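Local coordinates for gram-negative insecticidal protein (Chromobacterium piscinae, PDB 6FBM) that acts as an insecticidal toxin, joining a MACPF domain that probably forms membrane pores to a beta-tripod region that may help to recognise the target, at residues L318-R323 with P372-L377; P324-A329 with D368-I373; K353-F358 with R416-V421; G381-P386 with D436-H441; G476-S481 with V508-I513. All coordinates share one frame; numbering follows the deposited sequence.

Overall arrangement
All five contacts lie on one side of the chain's centre, in a region that is probably the beta-tripod part of the protein. Contact 1 is central: its centre is about 11 to 13 Å from each of the other four, and it supplies the two inner strands of the sheet 352-354, 373-376, 318-321 and 513-515. Contact 2 continues from it along both segments, sharing Pro372 and Ile373. Contact 3 interleaves with contacts 1, 2 and 4 along the chain, whereas contact 5 comes last and follows them in series. Contacts 3 and 4 are about 10 Å apart, centre to centre. Interleaved segments thus tie distant sequence into one compact unit.

Contact 1 (L318-R323 with P372-L377); sequences LLMDAR and PIFKDL
Met320 and Phe374 face each other as a non-hydrogen-bonded antiparallel pair, and their side chains lie side by side, pointing the same way. The sulfur approaches the ring obliquely, with Met320 SD 3.4 Å from Phe374 CE1. Measured to the ring centroid, Met320 SD is 4.4 Å away and 58° off the normal, a Met-aromatic contact. With CG of Met320 anti to the backbone N (chi1 -168°), the chain runs out beside the ring before bending at its last torsion. Met320 CG also meets Pro372 CB at 4.0 Å, while Leu318 CB approaches Phe374 CD1 at 4.2 Å, so the ring is touched from two successive positions on the same face of the sheet.

The opposite face carries Leu319 with Lys375, whose CB atoms are 4.1 Å apart, and Asp321 with Ile373. Lys375 extends away from the contact, and its NZ is hydrogen-bonded to the carbonyl of Asn350. Each of these pairs is joined by two backbone hydrogen bonds, including Asp321 N to Ile373 O at 3.0 Å, with a nearly straight N-H geometry of 172°. Beyond the last bridge, Asp321 OD1 accepts from Arg323 N at 3.2 Å, closing an Asx turn as the strand ends.

Strands 318-321 and 373-376 are the inner two of a four-stranded mixed sheet. Strand 352-354 flanks 373-376, strand 513-515 runs parallel to 318-321, and Ile513 touches Leu318, Met320 and Phe374. Helix 516-524 adds Met519 against Leu319 and Leu377.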
# COMPACT_ATOMS: atom_id res chain seq x y z
N LEU A 318 -53.76 -15.70 22.59
CA LEU A 318 -54.99 -14.94 22.47
C LEU A 318 -55.28 -14.30 23.79
O LEU A 318 -55.39 -14.97 24.81
CB LEU A 318 -56.12 -15.85 22.03
CG LEU A 318 -56.02 -16.40 20.60
CD1 LEU A 318 -57.15 -17.38 20.30
CD2 LEU A 318 -56.04 -15.27 19.58
N LEU A 319 -55.40 -12.99 23.76
CA LEU A 319 -55.78 -12.21 24.90
C LEU A 319 -57.30 -12.15 24.90
O LEU A 319 -57.90 -11.58 23.99
CB LEU A 319 -55.17 -10.83 24.76
CG LEU A 319 -55.29 -9.80 25.88
CD1 LEU A 319 -54.74 -10.32 27.19
CD2 LEU A 319 -54.60 -8.53 25.44
N MET A 320 -57.90 -12.74 25.93
CA MET A 320 -59.36 -12.78 26.08
C MET A 320 -59.91 -11.68 27.00
O MET A 320 -59.35 -11.36 28.06
CB MET A 320 -59.79 -14.13 26.64
CG MET A 320 -61.27 -14.38 26.56
SD MET A 320 -61.68 -16.09 26.96
CE MET A 320 -61.20 -16.18 28.70
N ASP A 321 -61.04 -11.13 26.59
CA ASP A 321 -61.90 -10.35 27.45
C ASP A 321 -63.23 -11.13 27.49
O ASP A 321 -63.96 -11.16 26.50
CB ASP A 321 -62.05 -8.94 26.88
CG ASP A 321 -63.04 -8.10 27.65
OD1 ASP A 321 -63.68 -8.63 28.57
OD2 ASP A 321 -63.21 -6.93 27.30
N ALA A 322 -63.49 -11.79 28.63
CA ALA A 322 -64.64 -12.69 28.76
C ALA A 322 -65.96 -11.97 29.05
O ALA A 322 -67.02 -12.58 28.87
CB ALA A 322 -64.38 -13.76 29.83
N ARG A 323 -65.90 -10.70 29.47
CA ARG A 323 -67.11 -9.95 29.82
C ARG A 323 -67.14 -8.60 29.08
O ARG A 323 -67.17 -7.53 29.71
CB ARG A 323 -67.20 -9.70 31.35
CG ARG A 323 -67.13 -10.92 32.30
CD ARG A 323 -66.94 -10.38 33.71
NE ARG A 323 -66.86 -11.40 34.76
CZ ARG A 323 -65.80 -12.18 35.03
NH1 ARG A 323 -64.67 -12.10 34.33
NH2 ARG A 323 -65.87 -13.06 36.04
N PRO A 372 -67.15 -14.10 24.66
CA PRO A 372 -65.83 -13.52 24.76
C PRO A 372 -65.33 -12.92 23.42
O PRO A 372 -65.80 -13.29 22.32
CB PRO A 372 -64.98 -14.70 25.19
CG PRO A 372 -65.66 -15.90 24.66
CD PRO A 372 -67.12 -15.59 24.61
N ILE A 373 -64.42 -11.98 23.55
CA ILE A 373 -63.68 -11.41 22.43
C ILE A 373 -62.20 -11.63 22.66
O ILE A 373 -61.75 -11.76 23.79
CB ILE A 373 -64.03 -9.92 22.18
CG1 ILE A 373 -63.78 -9.05 23.41
CG2 ILE A 373 -65.49 -9.83 21.74
CD1 ILE A 373 -64.13 -7.59 23.22
N PHE A 374 -61.46 -11.76 21.57
CA PHE A 374 -60.06 -12.18 21.62
C PHE A 374 -59.21 -11.24 20.80
O PHE A 374 -59.65 -10.70 19.79
CB PHE A 374 -59.92 -13.59 21.09
CG PHE A 374 -60.70 -14.61 21.87
CD1 PHE A 374 -60.13 -15.22 22.97
CD2 PHE A 374 -61.96 -14.96 21.49
CE1 PHE A 374 -60.84 -16.17 23.69
CE2 PHE A 374 -62.67 -15.92 22.21
CZ PHE A 374 -62.10 -16.54 23.30
N LYS A 375 -57.99 -11.01 21.27
CA LYS A 375 -57.05 -10.14 20.60
C LYS A 375 -55.78 -10.92 20.26
O LYS A 375 -55.25 -11.65 21.09
CB LYS A 375 -56.72 -8.95 21.49
CG LYS A 375 -55.61 -8.08 20.94
CD LYS A 375 -55.51 -6.75 21.68
CE LYS A 375 -54.34 -5.93 21.17
NZ LYS A 375 -54.59 -4.48 21.40
N ASP A 376 -55.30 -10.72 19.04
CA ASP A 376 -54.06 -11.30 18.57
C ASP A 376 -52.90 -10.45 19.12
O ASP A 376 -52.39 -9.57 18.45
CB ASP A 376 -54.07 -11.35 17.04
CG ASP A 376 -52.99 -12.27 16.46
OD1 ASP A 376 -52.05 -12.65 17.20
OD2 ASP A 376 -53.11 -12.62 15.26
N LEU A 377 -52.50 -10.74 20.36
CA LEU A 377 -51.58 -9.85 21.12
C LEU A 377 -50.22 -9.65 20.44
O LEU A 377 -49.76 -8.52 20.27
CB LEU A 377 -51.33 -10.40 22.52
CG LEU A 377 -50.49 -9.54 23.47
CD1 LEU A 377 -50.83 -8.04 23.44
CD2 LEU A 377 -50.63 -10.08 24.91

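Contact 2 (P324-A329 with D368-I373); sequences PPMVKA and DGHAPI
His370 donates from ND1 to the carbonyl O of Pro324 at 2.9 Å, the principal polar link between these segments. The oxygen lies at the edge of the imidazole, 13° out of the ring plane, and the donor lies in the carbonyl plane. Even so, the bond is bent at the hydrogen, with an N-H...O angle of 137°. A second, weak hydrogen bond runs from Ala371 N to Met326 SD; its 3.5 Å length is long but its direction is almost straight.

The bend of Met326 at chi2 (-62°) brings the sulfur to this amide. CG, set anti to the carbonyl carbon, lies against the imidazole, with Met326 CG 3.5 Å from His370 ND1 and the two side chains crossing obliquely. A further bend at chi3 directs the methyl end onto alanine, Met326 CE lying 3.8 Å from Ala371 CB.

On the other flank, the Pro324 ring slides past Ile373 in the opposite direction, and Pro324 CB meets Ile373 CD1 at 3.7 Å. Pro324 CG also sits 3.2 Å from Ala371 O.

The contact lies where the chain leaves strand 318-321 and enters strand 326-331, against the loop that leads into strand 373-376. Pro346 of strand 342-346 touches both Pro324 and Ile373, while Phe358 of strand 358-360 packs on Met326.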
# COMPACT_ATOMS: atom_id res chain seq x y z
N PRO A 324 -67.16 -8.63 27.73
CA PRO A 324 -67.32 -7.38 27.01
C PRO A 324 -68.78 -6.90 27.04
O PRO A 324 -69.68 -7.67 27.42
CB PRO A 324 -66.91 -7.75 25.59
CG PRO A 324 -67.37 -9.16 25.45
CD PRO A 324 -67.15 -9.78 26.80
N PRO A 325 -69.01 -5.64 26.64
CA PRO A 325 -70.38 -5.19 26.54
C PRO A 325 -71.16 -5.98 25.48
O PRO A 325 -70.67 -6.15 24.38
CB PRO A 325 -70.27 -3.71 26.13
CG PRO A 325 -68.88 -3.32 26.49
CD PRO A 325 -68.05 -4.57 26.33
N MET A 326 -72.35 -6.46 25.83
CA MET A 326 -73.19 -7.20 24.90
C MET A 326 -74.31 -6.29 24.41
O MET A 326 -74.98 -5.65 25.20
CB MET A 326 -73.76 -8.44 25.57
CG MET A 326 -72.70 -9.37 26.11
SD MET A 326 -71.59 -10.07 24.87
CE MET A 326 -72.71 -10.94 23.81
N VAL A 327 -74.44 -6.20 23.09
CA VAL A 327 -75.41 -5.34 22.44
C VAL A 327 -76.35 -6.26 21.67
O VAL A 327 -75.93 -7.27 21.12
CB VAL A 327 -74.71 -4.32 21.52
CG1 VAL A 327 -75.73 -3.48 20.75
CG2 VAL A 327 -73.74 -3.46 22.32
N LYS A 328 -77.63 -5.92 21.65
CA LYS A 328 -78.63 -6.78 21.05
C LYS A 328 -78.56 -6.71 19.53
O LYS A 328 -78.45 -5.63 18.95
CB LYS A 328 -80.02 -6.43 21.53
CG LYS A 328 -81.03 -7.56 21.36
CD LYS A 328 -82.42 -7.10 21.73
CE LYS A 328 -83.35 -8.25 21.82
NZ LYS A 328 -84.65 -7.87 22.44
N ALA A 329 -78.62 -7.89 18.90
CA ALA A 329 -78.47 -8.00 17.48
C ALA A 329 -79.64 -8.76 16.83
O ALA A 329 -79.46 -9.42 15.81
CB ALA A 329 -77.14 -8.65 17.16
N ASP A 368 -78.24 -12.69 28.77
CA ASP A 368 -78.09 -13.60 29.92
C ASP A 368 -76.64 -13.93 30.23
O ASP A 368 -76.33 -14.31 31.36
CB ASP A 368 -78.85 -14.92 29.69
CG ASP A 368 -80.37 -14.73 29.59
OD1 ASP A 368 -80.88 -13.65 29.98
OD2 ASP A 368 -81.06 -15.65 29.10
N GLY A 369 -75.75 -13.82 29.25
CA GLY A 369 -74.33 -14.05 29.44
C GLY A 369 -73.48 -13.17 28.53
O GLY A 369 -73.96 -12.20 27.92
N HIS A 370 -72.22 -13.57 28.40
CA HIS A 370 -71.25 -12.85 27.60
C HIS A 370 -70.60 -13.79 26.60
O HIS A 370 -70.32 -14.94 26.90
CB HIS A 370 -70.20 -12.22 28.51
CG HIS A 370 -70.76 -11.14 29.38
ND1 HIS A 370 -70.78 -9.82 29.00
CD2 HIS A 370 -71.30 -11.19 30.62
CE1 HIS A 370 -71.32 -9.10 29.97
NE2 HIS A 370 -71.64 -9.91 30.96
N ALA A 371 -70.38 -13.26 25.40
CA ALA A 371 -69.57 -13.90 24.38
C ALA A 371 -68.19 -13.28 24.47
O ALA A 371 -68.06 -12.08 24.34
CB ALA A 371 -70.15 -13.67 22.99
N PRO A 372 -67.15 -14.10 24.66
CA PRO A 372 -65.83 -13.52 24.76
C PRO A 372 -65.33 -12.92 23.42
O PRO A 372 -65.80 -13.29 22.32
CB PRO A 372 -64.98 -14.70 25.19
CG PRO A 372 -65.66 -15.90 24.66
CD PRO A 372 -67.12 -15.59 24.61
N ILE A 373 -64.42 -11.98 23.55
CA ILE A 373 -63.68 -11.41 22.43
C ILE A 373 -62.20 -11.63 22.66
O ILE A 373 -61.75 -11.76 23.79
CB ILE A 373 -64.03 -9.92 22.18
CG1 ILE A 373 -63.78 -9.05 23.41
CG2 ILE A 373 -65.49 -9.83 21.74
CD1 ILE A 373 -64.13 -7.59 23.22

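Contact 3 (K353-F358 with R416-V421); sequences KMVGQF and RALGDV
Val355, Gly356 and Gln357 meet Leu418 to Val421 where two buried loops of the probable beta-tripod region cross, one following strand 352-354 and the other leading into strand 421-426. The touching parts run 60° apart and come together at paired glycines, Gly356 CA and Gly419 CA being 4.1 Å from each other. With no side chain on either residue, the backbones themselves can meet.

At one end, Leu418 packs obliquely against the branched carbon of valine, with Leu418 CD1 3.8 Å from Val355 CB. Water 1 bridges the chains there, donating to Val355 O at 2.8 Å and accepting from Leu418 N at 2.9 Å. Farther along, water 2 lies within hydrogen-bonding distance of the carbonyls of Gln357 and Asp420, but more acceptors compete for it than it has protons, so which it serves is not settled.

Gln357 crosses Val421 at about a right angle. Its chi1 of -97° is away from a staggered value, which may reflect restraint at both amide atoms: OE1 accepts from Met422 N, and NE2 donates to Asn345 OD1. The amide is thereby held beside valine, with Gln357 NE2 3.5 Å from Val421 CG1.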
# COMPACT_ATOMS: atom_id res chain seq x y z
N LYS A 353 -61.47 -8.98 18.96
CA LYS A 353 -62.29 -9.48 17.86
C LYS A 353 -63.40 -10.42 18.33
O LYS A 353 -63.23 -11.18 19.27
CB LYS A 353 -61.41 -10.19 16.84
CG LYS A 353 -60.21 -9.38 16.35
CD LYS A 353 -60.60 -8.14 15.53
CE LYS A 353 -59.39 -7.27 15.22
NZ LYS A 353 -59.68 -6.37 14.08
N MET A 354 -64.53 -10.34 17.64
CA MET A 354 -65.69 -11.21 17.85
C MET A 354 -65.45 -12.54 17.20
O MET A 354 -64.92 -12.59 16.08
CB MET A 354 -66.93 -10.57 17.23
CG MET A 354 -68.21 -11.40 17.32
SD MET A 354 -69.52 -10.45 16.57
CE MET A 354 -70.81 -11.70 16.53
N VAL A 355 -65.86 -13.61 17.90
CA VAL A 355 -65.83 -14.96 17.33
C VAL A 355 -67.20 -15.63 17.20
O VAL A 355 -67.32 -16.68 16.55
CB VAL A 355 -64.90 -15.87 18.13
CG1 VAL A 355 -63.48 -15.35 18.00
CG2 VAL A 355 -65.31 -15.98 19.59
N GLY A 356 -68.24 -15.03 17.80
CA GLY A 356 -69.58 -15.60 17.79
C GLY A 356 -70.59 -14.74 18.49
O GLY A 356 -70.21 -13.80 19.20
N GLN A 357 -71.87 -15.03 18.26
CA GLN A 357 -72.98 -14.40 18.98
C GLN A 357 -73.28 -15.14 20.25
O GLN A 357 -73.08 -16.35 20.32
CB GLN A 357 -74.27 -14.38 18.15
CG GLN A 357 -74.45 -13.07 17.44
CD GLN A 357 -75.61 -13.06 16.51
OE1 GLN A 357 -76.25 -14.08 16.27
NE2 GLN A 357 -75.89 -11.90 15.96
N PHE A 358 -73.79 -14.40 21.22
CA PHE A 358 -74.44 -15.03 22.36
C PHE A 358 -75.92 -15.23 22.03
O PHE A 358 -76.56 -14.30 21.51
CB PHE A 358 -74.29 -14.20 23.64
CG PHE A 358 -74.74 -14.93 24.84
CD1 PHE A 358 -73.87 -15.81 25.47
CD2 PHE A 358 -76.04 -14.84 25.29
CE1 PHE A 358 -74.29 -16.57 26.57
CE2 PHE A 358 -76.47 -15.59 26.39
CZ PHE A 358 -75.58 -16.43 27.03
N ARG A 416 -60.86 -21.62 11.65
CA ARG A 416 -62.16 -22.16 12.07
C ARG A 416 -63.00 -21.07 12.70
O ARG A 416 -62.46 -20.18 13.34
CB ARG A 416 -61.96 -23.22 13.16
CG ARG A 416 -61.08 -24.38 12.79
CD ARG A 416 -61.83 -25.35 11.90
NE ARG A 416 -60.95 -26.47 11.61
CZ ARG A 416 -59.99 -26.49 10.69
NH1 ARG A 416 -59.80 -25.46 9.88
NH2 ARG A 416 -59.23 -27.57 10.58
N ALA A 417 -64.31 -21.17 12.53
CA ALA A 417 -65.24 -20.27 13.21
C ALA A 417 -65.69 -20.91 14.52
O ALA A 417 -65.77 -22.12 14.64
CB ALA A 417 -66.43 -19.97 12.32
N LEU A 418 -65.92 -20.07 15.53
CA LEU A 418 -66.29 -20.52 16.86
C LEU A 418 -67.78 -20.40 17.17
O LEU A 418 -68.27 -21.06 18.09
CB LEU A 418 -65.50 -19.76 17.91
CG LEU A 418 -63.97 -19.75 17.74
CD1 LEU A 418 -63.32 -19.21 19.01
CD2 LEU A 418 -63.43 -21.15 17.43
N GLY A 419 -68.50 -19.60 16.38
CA GLY A 419 -69.93 -19.46 16.55
C GLY A 419 -70.63 -18.87 15.36
O GLY A 419 -70.07 -18.07 14.63
N ASP A 420 -71.90 -19.26 15.19
CA ASP A 420 -72.72 -18.71 14.12
C ASP A 420 -73.35 -17.40 14.53
O ASP A 420 -73.30 -17.01 15.68
CB ASP A 420 -73.78 -19.73 13.69
CG ASP A 420 -73.18 -20.96 13.04
OD1 ASP A 420 -72.07 -20.88 12.49
OD2 ASP A 420 -73.82 -22.02 13.08
N VAL A 421 -73.94 -16.75 13.55
CA VAL A 421 -74.58 -15.46 13.69
C VAL A 421 -75.97 -15.55 13.10
O VAL A 421 -76.14 -15.93 11.94
CB VAL A 421 -73.79 -14.41 12.92
CG1 VAL A 421 -74.52 -13.08 12.94
CG2 VAL A 421 -72.38 -14.29 13.48
O HOH W 1 -65.01 -17.36 15.05
O HOH W 2 -72.28 -18.05 18.01

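Contact 4 (G381-P386 with D436-H441); sequences GVLKAP and DYVCVH
Lys384 and Cys439 form a hydrogen-bonded antiparallel pair, with Cys439 N donating to Lys384 O at 2.8 Å and Lys384 N to Cys439 O at 3.0 Å, while His441 N reaches Val382 O at 2.8 Å two residues farther along each segment. Cys439 N stands 28° out of the Lys384 carbonyl plane, and Lys384 N 22° out of that of Cys439.

Between these links, Leu383 opposes Val440 as a non-hydrogen-bonded pair. The two side chains lie side by side and point the same way, with Leu383 CD2 3.8 Å from Val440 CG2. That same leucine methyl is also 3.8 Å from Val438 CG2, but Leu383 crosses Val438 obliquely, so its branch spans two valines of the partner segment. Leu318 of strand 318-321 touches both Leu383 and Val440, joining this surface to the neighbouring mixed sheet.

Strand 383-384 is an outer member of a short three-stranded antiparallel sheet in the probable beta-tripod region; 439-441 is its middle strand and 415-416 its other edge. Past the paired residues, Pro386 packs against Tyr437 and Cys439. Its ring crosses Tyr437 obliquely, with Pro386 CG 3.9 Å from Tyr437 CD1, and its CB meets Cys439 SG at 4.0 Å. The phenol is positioned from elsewhere: Tyr437 OH is hydrogen-bonded to Gly419 O, and Trp389 meets the ring edge-to-face. His441 CB approaches Val382 O, but the imidazole leads away, and its ND1 is hydrogen-bonded to Ser443 OG.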
# COMPACT_ATOMS: atom_id res chain seq x y z
N GLY A 381 -51.08 -13.48 13.41
CA GLY A 381 -52.08 -13.91 12.43
C GLY A 381 -52.90 -15.12 12.84
O GLY A 381 -53.41 -15.84 11.97
N VAL A 382 -53.03 -15.36 14.14
CA VAL A 382 -53.92 -16.44 14.63
C VAL A 382 -55.41 -16.14 14.51
O VAL A 382 -56.24 -17.07 14.49
CB VAL A 382 -53.63 -16.84 16.10
CG1 VAL A 382 -52.25 -17.45 16.22
CG2 VAL A 382 -53.75 -15.67 17.04
N LEU A 383 -55.74 -14.85 14.48
CA LEU A 383 -57.06 -14.38 14.14
C LEU A 383 -56.98 -13.84 12.74
O LEU A 383 -56.08 -13.06 12.42
CB LEU A 383 -57.50 -13.25 15.07
CG LEU A 383 -57.55 -13.61 16.56
CD1 LEU A 383 -57.98 -12.41 17.37
CD2 LEU A 383 -58.46 -14.81 16.82
N LYS A 384 -57.93 -14.24 11.91
CA LYS A 384 -58.03 -13.74 10.56
C LYS A 384 -59.49 -13.62 10.20
O LYS A 384 -60.27 -14.49 10.56
CB LYS A 384 -57.34 -14.70 9.60
CG LYS A 384 -57.11 -14.16 8.23
CD LYS A 384 -56.27 -15.06 7.38
CE LYS A 384 -56.03 -14.34 6.05
NZ LYS A 384 -55.17 -15.18 5.23
N ALA A 385 -59.86 -12.56 9.49
CA ALA A 385 -61.25 -12.40 9.03
C ALA A 385 -61.74 -13.59 8.20
O ALA A 385 -60.95 -14.26 7.51
CB ALA A 385 -61.42 -11.10 8.22
N PRO A 386 -63.07 -13.86 8.25
CA PRO A 386 -63.64 -14.88 7.37
C PRO A 386 -63.58 -14.47 5.93
O PRO A 386 -63.54 -13.29 5.64
CB PRO A 386 -65.09 -14.97 7.86
CG PRO A 386 -65.40 -13.67 8.48
CD PRO A 386 -64.10 -13.20 9.07
N ASP A 436 -65.40 -6.83 12.69
CA ASP A 436 -64.47 -7.34 13.69
C ASP A 436 -64.71 -8.80 14.03
O ASP A 436 -64.17 -9.31 15.01
CB ASP A 436 -64.51 -6.46 14.95
CG ASP A 436 -64.09 -5.00 14.71
OD1 ASP A 436 -63.34 -4.73 13.71
OD2 ASP A 436 -64.46 -4.16 15.55
N TYR A 437 -65.49 -9.52 13.22
CA TYR A 437 -65.57 -10.98 13.33
C TYR A 437 -64.32 -11.61 12.73
O TYR A 437 -63.87 -11.24 11.64
CB TYR A 437 -66.80 -11.53 12.62
CG TYR A 437 -67.09 -12.99 12.91
CD1 TYR A 437 -66.45 -14.00 12.22
CD2 TYR A 437 -68.02 -13.36 13.89
CE1 TYR A 437 -66.70 -15.34 12.49
CE2 TYR A 437 -68.30 -14.69 14.15
CZ TYR A 437 -67.65 -15.68 13.45
OH TYR A 437 -67.92 -17.00 13.71
N VAL A 438 -63.79 -12.60 13.45
CA VAL A 438 -62.65 -13.35 12.98
C VAL A 438 -62.84 -14.82 13.22
O VAL A 438 -63.61 -15.25 14.09
CB VAL A 438 -61.33 -12.91 13.67
CG1 VAL A 438 -61.03 -11.46 13.32
CG2 VAL A 438 -61.39 -13.10 15.18
N CYS A 439 -62.11 -15.59 12.41
CA CYS A 439 -61.89 -17.00 12.65
C CYS A 439 -60.56 -17.15 13.34
O CYS A 439 -59.74 -16.24 13.32
CB CYS A 439 -61.91 -17.74 11.32
SG CYS A 439 -63.46 -17.57 10.49
N VAL A 440 -60.35 -18.32 13.91
CA VAL A 440 -59.20 -18.61 14.73
C VAL A 440 -58.44 -19.72 14.05
O VAL A 440 -59.06 -20.62 13.49
CB VAL A 440 -59.66 -19.05 16.14
CG1 VAL A 440 -58.45 -19.33 17.05
CG2 VAL A 440 -60.52 -17.95 16.76
N HIS A 441 -57.12 -19.65 14.07
CA HIS A 441 -56.31 -20.66 13.39
C HIS A 441 -56.50 -22.03 14.06
O HIS A 441 -56.56 -22.11 15.29
CB HIS A 441 -54.82 -20.28 13.32
CG HIS A 441 -54.03 -21.15 12.39
ND1 HIS A 441 -53.21 -22.16 12.83
CD2 HIS A 441 -53.94 -21.17 11.04
CE1 HIS A 441 -52.66 -22.78 11.80
NE2 HIS A 441 -53.10 -22.21 10.70

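Contact 5 (G476-S481 with V508-I513); sequences GAVASS and VKTSAI
Thr510 and Val478 carry a contact between two irregular connections of the probable beta-tripod region, one between strands 468-473 and 484-486, the other between 506-508 and 513-515. A single backbone bridge, Ala477 with Lys509, joins them.

Thr510 grips one carbonyl twice. Its backbone N donates to Gly476 O at 2.8 Å in the carbonyl plane, and its hydroxyl OG1 donates to the same Gly476 O at 3.0 Å from well above that plane, 49° out of it. The hydroxyl can do so because chi1 of -60° sets OG1 beside the residue's own backbone N, and both donors therefore converge on a single acceptor. Water 3 adds a third donor to Gly476 O and accepts from Ser511 N, tying the carbonyl to the turn that begins at Lys509. In this turn the amides of Ala512 and Ile513 each bond to a carbonyl three residues back.

Val478 works on the other flank. Its N donates to Val508 O at 2.9 Å, and CG2, the branch lying beside that N, packs against the second segment. Val478 CG2 is 3.6 Å from Val508 O and 4.3 Å from Val508 CG1. Water 4 reinforces this end, donating to Val478 O and accepting from Val508 N.

Strands 318-321 and 373-376 back this region, since Leu318 and Phe374 touch both Val508 and Ile513. Ile513 crosses Val478 at about a right angle, its chi1 of -96° lying away from a staggered value, and Ile513 CD1 rests 3.6 Å from Val478 CG2.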
# COMPACT_ATOMS: atom_id res chain seq x y z
N GLY A 476 -60.73 -29.89 26.65
CA GLY A 476 -59.71 -28.84 26.73
C GLY A 476 -60.06 -27.45 26.19
O GLY A 476 -59.29 -26.48 26.42
N ALA A 477 -61.20 -27.31 25.50
CA ALA A 477 -61.66 -26.01 25.02
C ALA A 477 -62.43 -25.25 26.10
O ALA A 477 -63.06 -25.85 26.96
CB ALA A 477 -62.53 -26.16 23.79
N VAL A 478 -62.38 -23.93 26.00
CA VAL A 478 -63.08 -23.03 26.89
C VAL A 478 -64.55 -23.39 26.75
O VAL A 478 -64.99 -23.67 25.63
CB VAL A 478 -62.86 -21.55 26.45
CG1 VAL A 478 -63.69 -20.56 27.28
CG2 VAL A 478 -61.39 -21.18 26.53
N ALA A 479 -65.27 -23.43 27.86
CA ALA A 479 -66.74 -23.63 27.84
C ALA A 479 -67.32 -22.50 27.00
O ALA A 479 -67.23 -21.34 27.39
CB ALA A 479 -67.33 -23.59 29.25
N SER A 480 -67.85 -22.86 25.83
CA SER A 480 -68.23 -21.86 24.83
C SER A 480 -69.44 -21.06 25.25
O SER A 480 -70.32 -21.59 25.92
CB SER A 480 -68.53 -22.52 23.50
OG SER A 480 -68.97 -21.58 22.56
N SER A 481 -69.50 -19.80 24.82
CA SER A 481 -70.67 -18.96 25.03
C SER A 481 -71.41 -18.71 23.72
O SER A 481 -72.24 -17.81 23.63
CB SER A 481 -70.23 -17.63 25.64
OG SER A 481 -69.39 -17.86 26.75
N VAL A 508 -62.23 -23.15 20.96
CA VAL A 508 -60.92 -22.59 21.19
C VAL A 508 -60.35 -23.16 22.49
O VAL A 508 -61.01 -23.12 23.53
CB VAL A 508 -60.93 -21.04 21.18
CG1 VAL A 508 -61.80 -20.41 22.29
CG2 VAL A 508 -59.50 -20.50 21.20
N LYS A 509 -59.11 -23.69 22.39
CA LYS A 509 -58.39 -24.32 23.49
C LYS A 509 -58.10 -23.38 24.66
O LYS A 509 -57.73 -22.21 24.46
CB LYS A 509 -57.04 -24.87 23.02
CG LYS A 509 -57.10 -26.05 22.06
CD LYS A 509 -55.69 -26.33 21.52
CE LYS A 509 -55.46 -27.76 21.10
NZ LYS A 509 -54.08 -27.85 20.57
N THR A 510 -58.21 -23.93 25.88
CA THR A 510 -57.83 -23.21 27.10
C THR A 510 -56.33 -22.87 27.08
O THR A 510 -55.94 -21.79 27.56
CB THR A 510 -58.19 -24.03 28.36
OG1 THR A 510 -59.60 -24.27 28.38
CG2 THR A 510 -57.79 -23.30 29.67
N SER A 511 -55.51 -23.77 26.53
CA SER A 511 -54.06 -23.54 26.47
C SER A 511 -53.63 -22.35 25.60
O SER A 511 -52.54 -21.84 25.80
CB SER A 511 -53.31 -24.81 26.05
OG SER A 511 -53.80 -25.34 24.84
N ALA A 512 -54.50 -21.90 24.68
CA ALA A 512 -54.19 -20.78 23.76
C ALA A 512 -54.67 -19.43 24.27
O ALA A 512 -54.38 -18.38 23.66
CB ALA A 512 -54.79 -21.06 22.39
N ILE A 513 -55.35 -19.44 25.42
CA ILE A 513 -56.15 -18.31 25.87
C ILE A 513 -55.72 -17.81 27.25
O ILE A 513 -55.36 -18.60 28.13
CB ILE A 513 -57.61 -18.76 25.86
CG1 ILE A 513 -58.23 -18.32 24.56
CG2 ILE A 513 -58.44 -18.27 27.06
CD1 ILE A 513 -59.50 -19.09 24.24
O HOH W 3 -56.43 -26.55 26.61
O HOH W 4 -64.60 -22.92 22.98